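Serpin B3 (Homo sapiens, PDB 4ZK3) belongs to the serpin family and probably inhibits cysteine proteases; as Pso p27, a form linked to psoriasis, it builds a compact structure that forms large aggregates. Local coordinates at residues A[108-113]-A[133-138]; A[142-147]-A[161-166]; A[38-43]-A[127-132]; A[326-331]-A[345-350]. All coordinates share one frame; numbering follows the deposited sequence.

Interaction 1. Residues A[108-113]-A[133-138]; sequences FGEKTY and SVDFAN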
loop_
_atom_site.group_PDB
_atom_site.type_symbol
_atom_site.label_atom_id
_atom_site.label_comp_id
_atom_site.label_asym_id
_atom_site.label_seq_id
_atom_site.Cartn_x
_atom_site.Cartn_y
_atom_site.Cartn_z
ATOM N N PHE A 108 -4.839 -8.962 17.615
ATOM C CA PHE A 108 -4.964 -10.330 18.065
ATOM C C PHE A 108 -3.949 -10.453 19.229
ATOM O O PHE A 108 -2.740 -10.335 19.042
ATOM C CB PHE A 108 -4.623 -11.345 16.984
ATOM C CG PHE A 108 -5.595 -11.398 15.824
ATOM C CD1 PHE A 108 -5.408 -10.565 14.691
ATOM C CD2 PHE A 108 -6.652 -12.268 15.815
ATOM C CE1 PHE A 108 -6.293 -10.594 13.610
ATOM C CE2 PHE A 108 -7.523 -12.321 14.714
ATOM C CZ PHE A 108 -7.329 -11.491 13.627
ATOM N N GLY A 109 -4.448 -10.663 20.441
ATOM C CA GLY A 109 -3.548 -10.837 21.559
ATOM C C GLY A 109 -3.666 -12.172 22.222
ATOM O O GLY A 109 -4.719 -12.783 22.204
ATOM N N GLU A 110 -2.583 -12.585 22.866
ATOM C CA GLU A 110 -2.622 -13.770 23.690
ATOM C C GLU A 110 -3.749 -13.676 24.722
ATOM O O GLU A 110 -3.956 -12.645 25.382
ATOM C CB GLU A 110 -1.258 -14.045 24.290
ATOM C CG GLU A 110 -1.302 -14.988 25.490
ATOM C CD GLU A 110 -1.822 -16.379 25.194
ATOM O OE1 GLU A 110 -1.663 -16.880 24.057
ATOM O OE2 GLU A 110 -2.399 -16.961 26.114
ATOM N N LYS A 111 -4.510 -14.766 24.792
ATOM C CA LYS A 111 -5.730 -14.895 25.566
ATOM C C LYS A 111 -5.534 -14.552 27.058
ATOM O O LYS A 111 -6.358 -13.877 27.704
ATOM C CB LYS A 111 -6.176 -16.364 25.443
ATOM C CG LYS A 111 -7.667 -16.625 25.475
ATOM C CD LYS A 111 -7.950 -18.114 25.214
ATOM C CE LYS A 111 -6.913 -19.003 25.906
ATOM N NZ LYS A 111 -7.417 -20.352 26.296
ATOM N N THR A 112 -4.409 -14.975 27.572
ATOM C CA THR A 112 -4.096 -14.724 28.959
ATOM C C THR A 112 -3.337 -13.439 29.219
ATOM O O THR A 112 -2.979 -13.160 30.357
ATOM C CB THR A 112 -3.289 -15.898 29.535
ATOM O OG1 THR A 112 -2.047 -16.054 28.827
ATOM C CG2 THR A 112 -4.103 -17.179 29.437
ATOM N N TYR A 113 -3.168 -12.608 28.209
ATOM C CA TYR A 113 -2.233 -11.523 28.310
ATOM C C TYR A 113 -2.979 -10.230 28.462
ATOM O O TYR A 113 -3.943 -10.016 27.773
ATOM C CB TYR A 113 -1.386 -11.509 27.075
ATOM C CG TYR A 113 -0.174 -10.621 27.171
ATOM C CD1 TYR A 113 0.948 -11.031 27.855
ATOM C CD2 TYR A 113 -0.134 -9.394 26.530
ATOM C CE1 TYR A 113 2.068 -10.218 27.954
ATOM C CE2 TYR A 113 0.978 -8.607 26.598
ATOM C CZ TYR A 113 2.064 -9.015 27.329
ATOM O OH TYR A 113 3.150 -8.204 27.388
ATOM N N SER A 133 -8.949 -12.162 21.193
ATOM C CA SER A 133 -8.019 -13.001 21.961
ATOM C C SER A 133 -7.880 -14.399 21.416
ATOM O O SER A 133 -8.881 -15.074 21.160
ATOM C CB SER A 133 -8.475 -13.061 23.435
ATOM O OG SER A 133 -8.459 -11.789 24.053
ATOM N N VAL A 134 -6.650 -14.837 21.205
ATOM C CA VAL A 134 -6.336 -16.159 20.644
ATOM C C VAL A 134 -5.300 -16.854 21.499
ATOM O O VAL A 134 -4.655 -16.234 22.379
ATOM C CB VAL A 134 -5.883 -16.037 19.164
ATOM C CG1 VAL A 134 -6.961 -15.265 18.406
ATOM C CG2 VAL A 134 -4.544 -15.309 19.038
ATOM N N ASP A 135 -5.194 -18.170 21.304
ATOM C CA ASP A 135 -4.339 -19.032 22.105
ATOM C C ASP A 135 -3.000 -19.238 21.455
ATOM O O ASP A 135 -2.743 -20.284 20.842
ATOM C CB ASP A 135 -5.045 -20.392 22.326
ATOM C CG ASP A 135 -4.425 -21.239 23.482
ATOM O OD1 ASP A 135 -3.261 -21.050 23.918
ATOM O OD2 ASP A 135 -5.154 -22.139 23.938
ATOM N N PHE A 136 -2.125 -18.246 21.571
ATOM C CA PHE A 136 -0.807 -18.310 20.967
ATOM C C PHE A 136 0.003 -19.307 21.824
ATOM O O PHE A 136 0.859 -19.997 21.302
ATOM C CB PHE A 136 -0.023 -16.953 20.949
ATOM C CG PHE A 136 -0.515 -15.896 19.930
ATOM C CD1 PHE A 136 -0.574 -16.166 18.573
ATOM C CD2 PHE A 136 -0.847 -14.605 20.358
ATOM C CE1 PHE A 136 -0.993 -15.202 17.655
ATOM C CE2 PHE A 136 -1.279 -13.653 19.460
ATOM C CZ PHE A 136 -1.354 -13.957 18.103
ATOM N N ALA A 137 -0.244 -19.323 23.142
ATOM C CA ALA A 137 0.610 -20.085 24.058
ATOM C C ALA A 137 0.562 -21.544 23.709
ATOM O O ALA A 137 1.591 -22.154 23.510
ATOM C CB ALA A 137 0.193 -19.891 25.515
ATOM N N ASN A 138 -0.641 -22.090 23.602
ATOM C CA ASN A 138 -0.772 -23.501 23.336
ATOM C C ASN A 138 -1.072 -23.858 21.910
ATOM O O ASN A 138 -1.080 -25.019 21.601
ATOM C CB ASN A 138 -1.882 -24.096 24.178
ATOM C CG ASN A 138 -1.803 -23.659 25.613
ATOM O OD1 ASN A 138 -2.764 -23.089 26.147
ATOM N ND2 ASN A 138 -0.660 -23.845 26.216
HETATM O O HOH W 1 -3.607 -19.311 26.284
HETATM O O HOH W 2 -8.494 -12.407 26.603
#

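Interaction 2. Residues A[142-147]-A[161-166]; sequences ESRKKI and NLIPEG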
loop_
_atom_site.group_PDB
_atom_site.type_symbol
_atom_site.label_atom_id
_atom_site.label_comp_id
_atom_site.label_asym_id
_atom_site.label_seq_id
_atom_site.Cartn_x
_atom_site.Cartn_y
_atom_site.Cartn_z
ATOM N N GLU A 142 -2.293 -22.725 14.917
ATOM C CA GLU A 142 -3.697 -22.644 14.621
ATOM C C GLU A 142 -4.114 -21.148 14.783
ATOM O O GLU A 142 -5.020 -20.656 14.121
ATOM C CB GLU A 142 -4.447 -23.633 15.530
ATOM C CG GLU A 142 -3.581 -24.317 16.668
ATOM C CD GLU A 142 -2.273 -25.136 16.270
ATOM O OE1 GLU A 142 -1.135 -24.936 16.854
ATOM O OE2 GLU A 142 -2.372 -26.023 15.363
ATOM N N SER A 143 -3.429 -20.433 15.662
ATOM C CA SER A 143 -3.637 -19.010 15.829
ATOM C C SER A 143 -3.213 -18.266 14.540
ATOM O O SER A 143 -3.980 -17.463 14.032
ATOM C CB SER A 143 -2.838 -18.519 17.055
ATOM O OG SER A 143 -3.468 -18.947 18.251
ATOM N N ARG A 144 -2.025 -18.574 14.034
ATOM C CA ARG A 144 -1.526 -18.076 12.710
ATOM C C ARG A 144 -2.604 -18.230 11.638
ATOM O O ARG A 144 -2.987 -17.255 10.945
ATOM C CB ARG A 144 -0.211 -18.749 12.317
ATOM C CG ARG A 144 0.445 -18.235 11.034
ATOM C CD ARG A 144 1.718 -19.005 10.722
ATOM N NE ARG A 144 1.409 -20.326 10.170
ATOM C CZ ARG A 144 1.106 -20.574 8.905
ATOM N NH1 ARG A 144 1.099 -19.613 7.981
ATOM N NH2 ARG A 144 0.794 -21.800 8.560
ATOM N N LYS A 145 -3.179 -19.423 11.540
ATOM C CA LYS A 145 -4.165 -19.678 10.500
ATOM C C LYS A 145 -5.430 -18.933 10.713
ATOM O O LYS A 145 -6.060 -18.494 9.775
ATOM C CB LYS A 145 -4.455 -21.181 10.335
ATOM C CG LYS A 145 -3.218 -21.938 9.894
ATOM C CD LYS A 145 -3.536 -23.391 9.656
ATOM C CE LYS A 145 -2.269 -24.168 9.394
ATOM N NZ LYS A 145 -2.533 -25.310 8.475
ATOM N N LYS A 146 -5.846 -18.775 11.943
ATOM C CA LYS A 146 -7.007 -17.911 12.201
ATOM C C LYS A 146 -6.785 -16.438 11.766
ATOM O O LYS A 146 -7.694 -15.818 11.246
ATOM C CB LYS A 146 -7.332 -17.923 13.680
ATOM C CG LYS A 146 -8.616 -17.227 14.072
ATOM C CD LYS A 146 -9.049 -17.607 15.499
ATOM C CE LYS A 146 -8.348 -18.894 15.999
ATOM N NZ LYS A 146 -8.920 -19.435 17.262
ATOM N N ILE A 147 -5.583 -15.907 11.963
ATOM C CA ILE A 147 -5.325 -14.470 11.597
ATOM C C ILE A 147 -5.357 -14.360 10.049
ATOM O O ILE A 147 -6.028 -13.483 9.496
ATOM C CB ILE A 147 -3.980 -14.025 12.157
ATOM C CG1 ILE A 147 -4.089 -13.945 13.707
ATOM C CG2 ILE A 147 -3.521 -12.676 11.617
ATOM C CD1 ILE A 147 -2.734 -13.996 14.402
ATOM N N ASN A 161 -2.520 -16.364 3.347
ATOM C CA ASN A 161 -1.289 -16.764 4.015
ATOM C C ASN A 161 -0.387 -15.535 4.364
ATOM O O ASN A 161 0.842 -15.554 4.238
ATOM C CB ASN A 161 -0.564 -17.876 3.228
ATOM C CG ASN A 161 0.477 -18.625 4.076
ATOM O OD1 ASN A 161 1.665 -18.636 3.775
ATOM N ND2 ASN A 161 0.020 -19.277 5.126
ATOM N N LEU A 162 -1.008 -14.461 4.821
ATOM C CA LEU A 162 -0.263 -13.229 5.076
ATOM C C LEU A 162 0.981 -13.492 5.916
ATOM O O LEU A 162 2.033 -12.998 5.599
ATOM C CB LEU A 162 -1.176 -12.192 5.776
ATOM C CG LEU A 162 -0.414 -10.920 6.235
ATOM C CD1 LEU A 162 0.187 -10.131 5.056
ATOM C CD2 LEU A 162 -1.337 -10.082 7.106
ATOM N N ILE A 163 0.812 -14.298 6.977
ATOM C CA ILE A 163 1.861 -14.597 7.925
ATOM C C ILE A 163 2.305 -16.079 7.701
ATOM O O ILE A 163 1.579 -17.000 8.076
ATOM C CB ILE A 163 1.416 -14.427 9.373
ATOM C CG1 ILE A 163 0.858 -13.001 9.673
ATOM C CG2 ILE A 163 2.607 -14.667 10.286
ATOM C CD1 ILE A 163 0.167 -12.954 11.011
ATOM N N PRO A 164 3.461 -16.281 7.054
ATOM C CA PRO A 164 3.936 -17.639 6.824
ATOM C C PRO A 164 4.478 -18.290 8.107
ATOM O O PRO A 164 4.641 -17.621 9.137
ATOM C CB PRO A 164 5.042 -17.452 5.768
ATOM C CG PRO A 164 4.698 -16.160 5.080
ATOM C CD PRO A 164 4.254 -15.319 6.260
ATOM N N GLU A 165 4.728 -19.595 8.045
ATOM C CA GLU A 165 5.171 -20.343 9.218
ATOM C C GLU A 165 6.491 -19.743 9.541
ATOM O O GLU A 165 7.156 -19.212 8.663
ATOM C CB GLU A 165 5.378 -21.810 8.861
ATOM C CG GLU A 165 4.185 -22.438 8.159
ATOM C CD GLU A 165 4.464 -23.859 7.764
ATOM O OE1 GLU A 165 4.482 -24.130 6.534
ATOM O OE2 GLU A 165 4.690 -24.666 8.715
ATOM N N GLY A 166 6.890 -19.808 10.788
ATOM C CA GLY A 166 8.146 -19.237 11.182
ATOM C C GLY A 166 7.938 -17.957 11.941
ATOM O O GLY A 166 8.765 -17.577 12.735
#

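Interaction 3. Residues A[38-43]-A[127-132]; sequences LGMVLL and YQTSVE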
loop_
_atom_site.group_PDB
_atom_site.type_symbol
_atom_site.label_atom_id
_atom_site.label_comp_id
_atom_site.label_asym_id
_atom_site.label_seq_id
_atom_site.Cartn_x
_atom_site.Cartn_y
_atom_site.Cartn_z
ATOM N N LEU A 38 1.808 0.565 11.613
ATOM C CA LEU A 38 2.885 1.147 12.434
ATOM C C LEU A 38 2.364 2.265 13.352
ATOM O O LEU A 38 2.927 2.508 14.391
ATOM C CB LEU A 38 4.026 1.610 11.529
ATOM C CG LEU A 38 4.696 0.460 10.788
ATOM C CD1 LEU A 38 5.818 0.979 9.919
ATOM C CD2 LEU A 38 5.154 -0.625 11.761
ATOM N N GLY A 39 1.276 2.916 12.947
ATOM C CA GLY A 39 0.603 3.921 13.726
ATOM C C GLY A 39 0.064 3.296 14.993
ATOM O O GLY A 39 0.155 3.878 16.068
ATOM N N MET A 40 -0.539 2.107 14.860
ATOM C CA MET A 40 -0.994 1.368 16.029
ATOM C C MET A 40 0.137 0.958 16.972
ATOM O O MET A 40 -0.050 0.979 18.218
ATOM C CB MET A 40 -1.760 0.125 15.612
ATOM C CG MET A 40 -3.124 0.365 14.990
ATOM S SD MET A 40 -4.034 -1.209 14.795
ATOM C CE MET A 40 -3.190 -1.877 13.372
ATOM N N VAL A 41 1.299 0.638 16.415
ATOM C CA VAL A 41 2.513 0.405 17.234
ATOM C C VAL A 41 2.975 1.696 17.961
ATOM O O VAL A 41 3.224 1.700 19.159
ATOM C CB VAL A 41 3.664 -0.093 16.374
ATOM C CG1 VAL A 41 4.929 -0.236 17.238
ATOM C CG2 VAL A 41 3.332 -1.414 15.653
ATOM N N LEU A 42 3.016 2.814 17.234
ATOM C CA LEU A 42 3.441 4.108 17.805
ATOM C C LEU A 42 2.642 4.516 19.029
ATOM O O LEU A 42 3.205 4.923 20.026
ATOM C CB LEU A 42 3.275 5.203 16.743
ATOM C CG LEU A 42 3.735 6.640 17.050
ATOM C CD1 LEU A 42 5.099 6.646 17.706
ATOM C CD2 LEU A 42 3.747 7.469 15.772
ATOM N N LEU A 43 1.318 4.431 18.938
ATOM C CA LEU A 43 0.442 4.661 20.072
ATOM C C LEU A 43 0.875 3.941 21.359
ATOM O O LEU A 43 0.552 4.383 22.451
ATOM C CB LEU A 43 -0.973 4.217 19.673
ATOM C CG LEU A 43 -2.217 4.991 20.018
ATOM C CD1 LEU A 43 -2.001 6.478 20.219
ATOM C CD2 LEU A 43 -3.287 4.692 18.947
ATOM N N TYR A 127 -7.819 4.215 15.379
ATOM C CA TYR A 127 -7.588 3.248 14.293
ATOM C C TYR A 127 -8.759 2.313 14.124
ATOM O O TYR A 127 -8.718 1.423 13.301
ATOM C CB TYR A 127 -6.315 2.437 14.588
ATOM C CG TYR A 127 -5.118 3.281 14.422
ATOM C CD1 TYR A 127 -4.552 3.481 13.165
ATOM C CD2 TYR A 127 -4.617 3.999 15.489
ATOM C CE1 TYR A 127 -3.468 4.318 13.010
ATOM C CE2 TYR A 127 -3.545 4.865 15.325
ATOM C CZ TYR A 127 -2.974 5.006 14.113
ATOM O OH TYR A 127 -1.920 5.878 13.968
ATOM N N GLN A 128 -9.835 2.520 14.900
ATOM C CA GLN A 128 -11.054 1.703 14.766
ATOM C C GLN A 128 -10.705 0.231 14.968
ATOM O O GLN A 128 -11.335 -0.658 14.425
ATOM C CB GLN A 128 -11.728 1.921 13.408
ATOM C CG GLN A 128 -11.896 3.373 12.974
ATOM C CD GLN A 128 -12.541 3.544 11.537
ATOM O OE1 GLN A 128 -12.355 2.733 10.597
ATOM N NE2 GLN A 128 -13.289 4.632 11.381
ATOM N N THR A 129 -9.694 -0.039 15.777
ATOM C CA THR A 129 -9.184 -1.369 15.932
ATOM C C THR A 129 -10.154 -2.242 16.787
ATOM O O THR A 129 -10.539 -1.838 17.886
ATOM C CB THR A 129 -7.796 -1.293 16.583
ATOM O OG1 THR A 129 -6.957 -0.431 15.778
ATOM C CG2 THR A 129 -7.180 -2.689 16.664
ATOM N N SER A 130 -10.479 -3.449 16.320
ATOM C CA SER A 130 -11.187 -4.417 17.154
ATOM C C SER A 130 -10.134 -5.357 17.717
ATOM O O SER A 130 -9.000 -5.373 17.253
ATOM C CB SER A 130 -12.250 -5.192 16.337
ATOM O OG SER A 130 -11.617 -5.830 15.233
ATOM N N VAL A 131 -10.506 -6.084 18.758
ATOM C CA VAL A 131 -9.581 -6.918 19.511
ATOM C C VAL A 131 -10.120 -8.346 19.575
ATOM O O VAL A 131 -11.285 -8.575 19.954
ATOM C CB VAL A 131 -9.434 -6.407 20.936
ATOM C CG1 VAL A 131 -8.522 -7.319 21.720
ATOM C CG2 VAL A 131 -8.907 -4.949 20.921
ATOM N N GLU A 132 -9.279 -9.291 19.236
ATOM C CA GLU A 132 -9.664 -10.678 19.431
ATOM C C GLU A 132 -8.556 -11.362 20.197
ATOM O O GLU A 132 -7.371 -11.144 19.909
ATOM C CB GLU A 132 -9.931 -11.384 18.092
ATOM C CG GLU A 132 -10.234 -12.850 18.309
ATOM C CD GLU A 132 -11.050 -13.494 17.210
ATOM O OE1 GLU A 132 -11.129 -12.877 16.115
ATOM O OE2 GLU A 132 -11.587 -14.623 17.451
#

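Interaction 4. Residues A[326-331]-A[345-350]; sequences SGVLHK and AATAVV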
loop_
_atom_site.group_PDB
_atom_site.type_symbol
_atom_site.label_atom_id
_atom_site.label_comp_id
_atom_site.label_asym_id
_atom_site.label_seq_id
_atom_site.Cartn_x
_atom_site.Cartn_y
_atom_site.Cartn_z
ATOM N N SER A 326 9.048 -8.943 16.759
ATOM C CA SER A 326 9.749 -10.001 16.068
ATOM C C SER A 326 9.606 -9.901 14.566
ATOM O O SER A 326 10.472 -10.365 13.877
ATOM C CB SER A 326 9.273 -11.381 16.543
ATOM O OG SER A 326 7.851 -11.602 16.387
ATOM N N GLY A 327 8.531 -9.305 14.027
ATOM C CA GLY A 327 8.444 -9.172 12.567
ATOM C C GLY A 327 7.391 -8.181 12.058
ATOM O O GLY A 327 6.535 -7.711 12.790
ATOM N N VAL A 328 7.507 -7.829 10.796
ATOM C CA VAL A 328 6.566 -6.947 10.102
ATOM C C VAL A 328 6.508 -7.472 8.683
ATOM O O VAL A 328 7.548 -7.537 8.005
ATOM C CB VAL A 328 6.977 -5.469 10.074
ATOM C CG1 VAL A 328 5.890 -4.592 9.405
ATOM C CG2 VAL A 328 7.201 -4.975 11.486
ATOM N N LEU A 329 5.316 -7.914 8.292
ATOM C CA LEU A 329 5.057 -8.548 7.014
ATOM C C LEU A 329 3.966 -7.791 6.217
ATOM O O LEU A 329 3.014 -7.253 6.798
ATOM C CB LEU A 329 4.581 -9.960 7.230
ATOM C CG LEU A 329 5.513 -10.886 7.998
ATOM C CD1 LEU A 329 4.867 -12.223 7.926
ATOM C CD2 LEU A 329 6.882 -10.947 7.363
ATOM N N HIS A 330 4.130 -7.771 4.909
ATOM C CA HIS A 330 3.188 -7.122 3.983
ATOM C C HIS A 330 3.018 -7.972 2.763
ATOM O O HIS A 330 4.008 -8.510 2.219
ATOM C CB HIS A 330 3.723 -5.764 3.577
ATOM C CG HIS A 330 2.764 -4.917 2.797
ATOM N ND1 HIS A 330 1.657 -4.305 3.366
ATOM C CD2 HIS A 330 2.767 -4.539 1.502
ATOM C CE1 HIS A 330 1.011 -3.605 2.441
ATOM N NE2 HIS A 330 1.641 -3.762 1.303
ATOM N N LYS A 331 1.784 -8.031 2.287
ATOM C CA LYS A 331 1.449 -8.721 1.077
ATOM C C LYS A 331 0.353 -7.954 0.307
ATOM O O LYS A 331 -0.594 -7.433 0.867
ATOM C CB LYS A 331 1.000 -10.144 1.453
ATOM C CG LYS A 331 1.037 -11.099 0.291
ATOM C CD LYS A 331 0.762 -12.532 0.718
ATOM C CE LYS A 331 0.708 -13.430 -0.503
ATOM N NZ LYS A 331 0.626 -14.852 -0.064
ATOM N N ALA A 345 -4.431 -5.415 0.169
ATOM C CA ALA A 345 -3.128 -5.582 0.854
ATOM C C ALA A 345 -3.357 -5.774 2.300
ATOM O O ALA A 345 -4.470 -5.493 2.828
ATOM C CB ALA A 345 -2.204 -4.405 0.601
ATOM N N ALA A 346 -2.331 -6.272 2.966
ATOM C CA ALA A 346 -2.429 -6.350 4.376
ATOM C C ALA A 346 -1.049 -6.307 4.989
ATOM O O ALA A 346 -0.067 -6.706 4.347
ATOM C CB ALA A 346 -3.205 -7.601 4.813
ATOM N N THR A 347 -0.985 -5.832 6.233
ATOM C CA THR A 347 0.234 -5.744 7.003
ATOM C C THR A 347 0.032 -6.358 8.371
ATOM O O THR A 347 -0.955 -6.081 9.042
ATOM C CB THR A 347 0.629 -4.251 7.162
ATOM O OG1 THR A 347 0.644 -3.591 5.877
ATOM C CG2 THR A 347 1.937 -4.115 7.868
ATOM N N ALA A 348 0.989 -7.194 8.778
ATOM C CA ALA A 348 0.998 -7.813 10.099
ATOM C C ALA A 348 2.243 -7.390 10.866
ATOM O O ALA A 348 3.338 -7.434 10.338
ATOM C CB ALA A 348 0.969 -9.350 9.962
ATOM N N VAL A 349 2.065 -7.008 12.116
ATOM C CA VAL A 349 3.151 -6.709 13.021
ATOM C C VAL A 349 3.036 -7.700 14.190
ATOM O O VAL A 349 1.954 -7.786 14.840
ATOM C CB VAL A 349 2.984 -5.280 13.566
ATOM C CG1 VAL A 349 3.996 -4.971 14.716
ATOM C CG2 VAL A 349 3.051 -4.259 12.394
ATOM N N VAL A 350 4.119 -8.457 14.419
ATOM C CA VAL A 350 4.172 -9.552 15.412
ATOM C C VAL A 350 5.112 -9.205 16.550
ATOM O O VAL A 350 6.218 -8.750 16.314
ATOM C CB VAL A 350 4.712 -10.839 14.783
ATOM C CG1 VAL A 350 4.701 -11.994 15.784
ATOM C CG2 VAL A 350 3.905 -11.217 13.574
#

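Interaction 1. Residues A[108-113]-A[133-138]
Glu110 reaches across to the chain after Val134, where its OE1 accepts from two successive backbone amides. The bond from Ala137 N to Glu110 OE1 is 3.0 Å and arrives from above the carboxylate plane; the one from Phe136 N is weak. Its other oxygen, OE2, takes both the hydroxyl and the amide of Thr112, and a water bonded to OE2 reaches on, weakly, to Asp135 OD1, so the carboxylate is held at both ends. With CG anti to the backbone N (chi1 162°), a bend at chi2 carries the carboxylate to the amides of Phe136 and Ala137.

Backbone bonds continue the pairing: Val134 N gives to Gly109 O at 3.0 Å, and Lys111 N to Val134 O at 2.8 Å. Farther out, Lys111 NZ and Asp135 OD2 make a long salt bridge of 3.7 Å, while Asp135 OD1 takes the amide of Asn138 in an Asx motif.

Apolar contacts surround these bonds. The Phe136 ring lies with Val134 CG2 over the centre of one face, and its edge meets Phe108 O, 3.6 Å from Phe136 CE2. Val134 CG1 comes to the edge of the Phe108 ring, 4.0 Å from Phe108 CD2. Both rings also touch Ile147 of helix 140-153. Parallel strands 99-110 and 130-134, joined through helix 117-127, form a beta-alpha-beta crossover at the margin of the serpin beta-sheet A.

Interaction 2. Residues A[142-147]-A[161-166]
Arg144 and Ile163 bring their CA atoms to 6.8 Å, where one turn of helix 140-153 faces a chain without regular helix or strand. From this turn the arginine side chain leaves with CG anti to the backbone N (chi1 -175°), runs straight through chi2 and then bends at chi3, which swings the guanidinium beside the loop. There NH1 of Arg144 donates to the Ile163 carbonyl O at 2.7 Å, with an N-H...O angle of 159°. The bond lies in the carbonyl plane and in the guanidinium plane alike, a flat geometry that uses the edge of the cation.

One face of the same group is taken by the aliphatic part of Glu165: its CG sits 3.5 Å from Arg144 NH2, offset toward the rim. The Glu165 carboxylate is not in contact, and the charge of Arg144 instead finds Glu141, whose OE2 forms a salt bridge with NH2. Lower on the arginine chain, CD passes 3.6 Å from Pro164 O.

One helical turn on, Ile147 CG2 meets Ile163 CD1 at 3.7 Å, a methyl branch against the end of a longer arm in a small apolar patch. Asn148 of the helix accepts from Ile163 N and so adds a second polar tie. The loop is thus sandwiched: helix 140-153 lies on one flank, while Leu162 and Ile163 rest on strands 325-336 and 340-351, and Pro164 on the former.

Interaction 3. Residues A[38-43]-A[127-132]
The Tyr127 side chain, from CB to OH, lies against residues 39-43 at the end of helix 31-42, beginning at CB, which is 3.8 Å from Met40 CG. That same methylene stands over one ring face, offset toward the rim, with Met40 CG 3.6 Å from Tyr127 CG and 4.0 Å from the ring centroid: a CH-pi contact. Farther along, CE2 is met at the ring edge by Leu43 CD2, 3.6 Å away, the two side chains running antiparallel past one another. CZ comes to 3.6 Å from Gly39 C, and at the tip OH reaches 3.2 Å from Gly39 CA. The lack of a side chain on Gly39 lets the phenol end lie directly against the helix backbone.

Met40 continues beyond the ring. Its extended chi2 (-171°) carries SD past the ring toward Thr129, oblique to the aromatic plane in a Met-aromatic contact. The sulfur also comes to 3.2 Å from Thr129 OG1, a hydroxyl that makes a weak hydrogen bond to Ile123 O. Asn105 of strand 99-110 touches Met40, Tyr127 and Thr129 alike, and Leu89 of helix 81-91 packs on the tyrosine.

Between the segments, then, cohesion comes from dispersion, a CH-pi contact and a polarisable sulfur instead of conventional hydrogen bonds, so the fit depends on shape: a flat ring pressed against a helix surface where glycine permits close approach.

Interaction 4. Residues A[326-331]-A[345-350]
His330 and Thr347 form a side-chain link between two antiparallel strands, ND1 and OG1 lying 2.8 Å apart in a hydrogen bond whose donor could be either. The histidine, with CG anti to the backbone N (chi1 -171°), leans over the neighbouring strand; the threonine oxygen meets the edge of its ring near the plane, and Ala345 CB comes within 3.8 Å of His330 CE1. On the same sheet face Val328 CG1 and Val349 CG2 lie side by side at 4.1 Å.

Beneath them runs the backbone ladder. Leu329 and Ala348 exchange a reciprocal pair, with Leu329 N to Ala348 O at 2.9 Å and Ala348 N to Leu329 O at 2.8 Å; Lys331 and Ala346 repeat it. At the far end Ser326 and Gly327 both face Val350, a classic beta bulge in which Val350 O accepts from Ser326 N at 2.9 Å and more weakly from Gly327 N.

The next shell fixes the polar ends: Ser33 bonds Thr347 OG1, Ser30 N bonds His330 NE2, and Ile34 of helix 31-42 packs on both residues. Strand 174-185 pairs with the other edge of 345-350, which is therefore bonded on two sides. In a serpin this central position is consistent with the cleaved, loop-inserted state, where the former reactive-centre loop gains hydrogen bonds along both edges and the molecule becomes more stable.

How the interactions relate
Interactions 1, 3 and 4 reach the serpin beta-sheet A, and interaction 2 ties the helix and loop that cover it. Interactions 1 and 3 share strand 130-134, their centres 17 Å apart, and meet where Gly109 N lies 3.0 Å from Glu132 O. The helix of interaction 2 packs against interaction 1, Ile147 CG1 being 3.6 Å from Phe108 CG. Its loop rests on interaction 4, with Ile163 CG1 3.7 Å from Ala348 CB. From the opposite face of those strands, Val41 CG2 of interaction 3 touches Val349 CG1 at 3.7 Å. The probable inserted reactive-centre strand 340-351 thus lies between the covering loop and helix 31-42.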